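PDB 4HBZ: putative phosphohistidine phosphatase, SixA from Nakamurella multipartita, which probably removes phosphoryl groups from phosphohistidine, as a putative SixA-type member of the histidine phosphatase superfamily. Local coordinates for residues A103-V108 with A169-A174. Sequence-based numbering, arbitrary orientation.
Sequences AEVAAV and ADLAQA
With CG1 of V105 anti to the backbone N (chi1 174°) and CG of L171 likewise anti to its own N (chi1 -177°), both branched side chains reach across from their helices and meet at single methyls. CG1 of V105 touches CD2 of L171 at 3.6 Å, the two side chains crossing obliquely. Next to this buried methyl pair the backbones come close at two alanines, A106 and A169, whose CA atoms are 4.0 Å apart. Their small side chains lie against the opposing backbone: CB of A106 sits 3.8 Å from CA of A169. In the reverse sense, CB of A169 lies 4.0 Å from O of A106. No hydrogen bond links the segments, so van der Waals contact carries the pairing. The fold is the mixed sheet with flanking helices of the histidine phosphatase superfamily. Here the C-terminal end of helix 98-106, the helix that precedes strand 114-119 in the chain, meets the 3-10 turn and short helix 171-174 that connect antiparallel strands 159-164 and 177-182. V105 also touches V117 of strand 114-119 and W168, the residue before A169, while L102, about one turn before V105 on helix 98-106, packs against L171. At the C-terminal end of helix 171-174, Q134 and N138 of helix 123-138 donate hydrogen bonds to O of Q173, and N138 also to O of A174.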
loop_
_atom_site.group_PDB
_atom_site.type_symbol
_atom_site.label_atom_id
_atom_site.label_comp_id
_atom_site.label_asym_id
_atom_site.label_seq_id
_atom_site.Cartn_x
_atom_site.Cartn_y
_atom_site.Cartn_z
ATOM N N ALA A 103 8.534 -3.092 8.535
ATOM C CA ALA A 103 9.816 -3.758 8.469
ATOM C C ALA A 103 10.125 -4.251 7.082
ATOM O O ALA A 103 11.292 -4.222 6.659
ATOM C CB ALA A 103 9.864 -4.899 9.466
ATOM N N GLU A 104 9.126 -4.752 6.366
ATOM C CA GLU A 104 9.368 -5.225 5.007
ATOM C C GLU A 104 9.606 -4.044 4.049
ATOM O O GLU A 104 10.489 -4.140 3.200
ATOM C CB GLU A 104 8.203 -6.043 4.484
ATOM C CG GLU A 104 8.035 -7.363 5.195
ATOM C CD GLU A 104 9.226 -8.289 5.061
ATOM O OE1 GLU A 104 9.944 -8.262 4.044
ATOM O OE2 GLU A 104 9.413 -9.080 6.007
ATOM N N VAL A 105 8.848 -2.943 4.180
ATOM C CA VAL A 105 9.123 -1.741 3.357
ATOM C C VAL A 105 10.534 -1.229 3.647
ATOM O O VAL A 105 11.281 -0.849 2.741
ATOM C CB VAL A 105 8.060 -0.677 3.554
ATOM C CG1 VAL A 105 8.473 0.572 2.806
ATOM C CG2 VAL A 105 6.718 -1.198 3.053
ATOM N N ALA A 106 10.927 -1.280 4.903
ATOM C CA ALA A 106 12.266 -0.801 5.264
ATOM C C ALA A 106 13.404 -1.550 4.651
ATOM O O ALA A 106 14.523 -1.037 4.513
ATOM C CB ALA A 106 12.430 -0.866 6.769
ATOM N N ALA A 107 13.175 -2.791 4.243
ATOM C CA ALA A 107 14.166 -3.661 3.680
ATOM C C ALA A 107 14.326 -3.579 2.129
ATOM O O ALA A 107 15.225 -4.239 1.586
ATOM C CB ALA A 107 13.895 -5.120 4.121
ATOM N N VAL A 108 13.455 -2.816 1.452
ATOM C CA VAL A 108 13.534 -2.721 -0.008
ATOM C C VAL A 108 14.846 -2.039 -0.420
ATOM O O VAL A 108 15.510 -1.338 0.383
ATOM C CB VAL A 108 12.343 -1.925 -0.632
ATOM C CG1 VAL A 108 11.049 -2.607 -0.235
ATOM C CG2 VAL A 108 12.377 -0.468 -0.315
ATOM N N ALA A 169 14.272 2.859 5.146
ATOM C CA ALA A 169 14.573 2.236 6.397
ATOM C C ALA A 169 13.992 3.020 7.602
ATOM O O ALA A 169 13.718 2.460 8.680
ATOM C CB ALA A 169 16.060 2.038 6.531
ATOM N N ASP A 170 13.805 4.332 7.384
ATOM C CA ASP A 170 13.422 5.234 8.452
ATOM C C ASP A 170 11.926 5.527 8.454
ATOM O O ASP A 170 11.497 6.372 9.183
ATOM C CB ASP A 170 14.183 6.565 8.263
ATOM C CG ASP A 170 15.706 6.429 8.518
ATOM O OD1 ASP A 170 16.076 5.435 9.150
ATOM O OD2 ASP A 170 16.437 7.355 8.192
ATOM N N LEU A 171 11.155 4.836 7.621
ATOM C CA LEU A 171 9.758 5.177 7.438
ATOM C C LEU A 171 8.956 5.218 8.706
ATOM O O LEU A 171 8.119 6.116 8.902
ATOM C CB LEU A 171 9.164 4.242 6.356
ATOM C CG LEU A 171 7.758 4.428 5.932
ATOM C CD1 LEU A 171 7.493 5.758 5.278
ATOM C CD2 LEU A 171 7.389 3.270 5.006
ATOM N N ALA A 172 9.164 4.289 9.618
ATOM C CA ALA A 172 8.412 4.287 10.835
ATOM C C ALA A 172 8.619 5.556 11.658
ATOM O O ALA A 172 7.666 6.070 12.246
ATOM C CB ALA A 172 8.701 3.043 11.647
ATOM N N GLN A 173 9.830 6.089 11.655
ATOM C CA GLN A 173 10.128 7.308 12.399
ATOM C C GLN A 173 9.755 8.570 11.621
ATOM O O GLN A 173 9.389 9.587 12.231
ATOM C CB GLN A 173 11.619 7.366 12.785
ATOM C CG GLN A 173 12.044 6.287 13.788
ATOM C CD GLN A 173 11.922 4.856 13.245
ATOM O OE1 GLN A 173 12.299 4.539 12.065
ATOM N NE2 GLN A 173 11.342 3.967 14.088
ATOM N N ALA A 174 9.964 8.548 10.285
ATOM C CA ALA A 174 9.792 9.725 9.441
ATOM C C ALA A 174 8.292 9.957 9.165
ATOM O O ALA A 174 7.837 11.128 9.057
ATOM C CB ALA A 174 10.512 9.574 8.118
#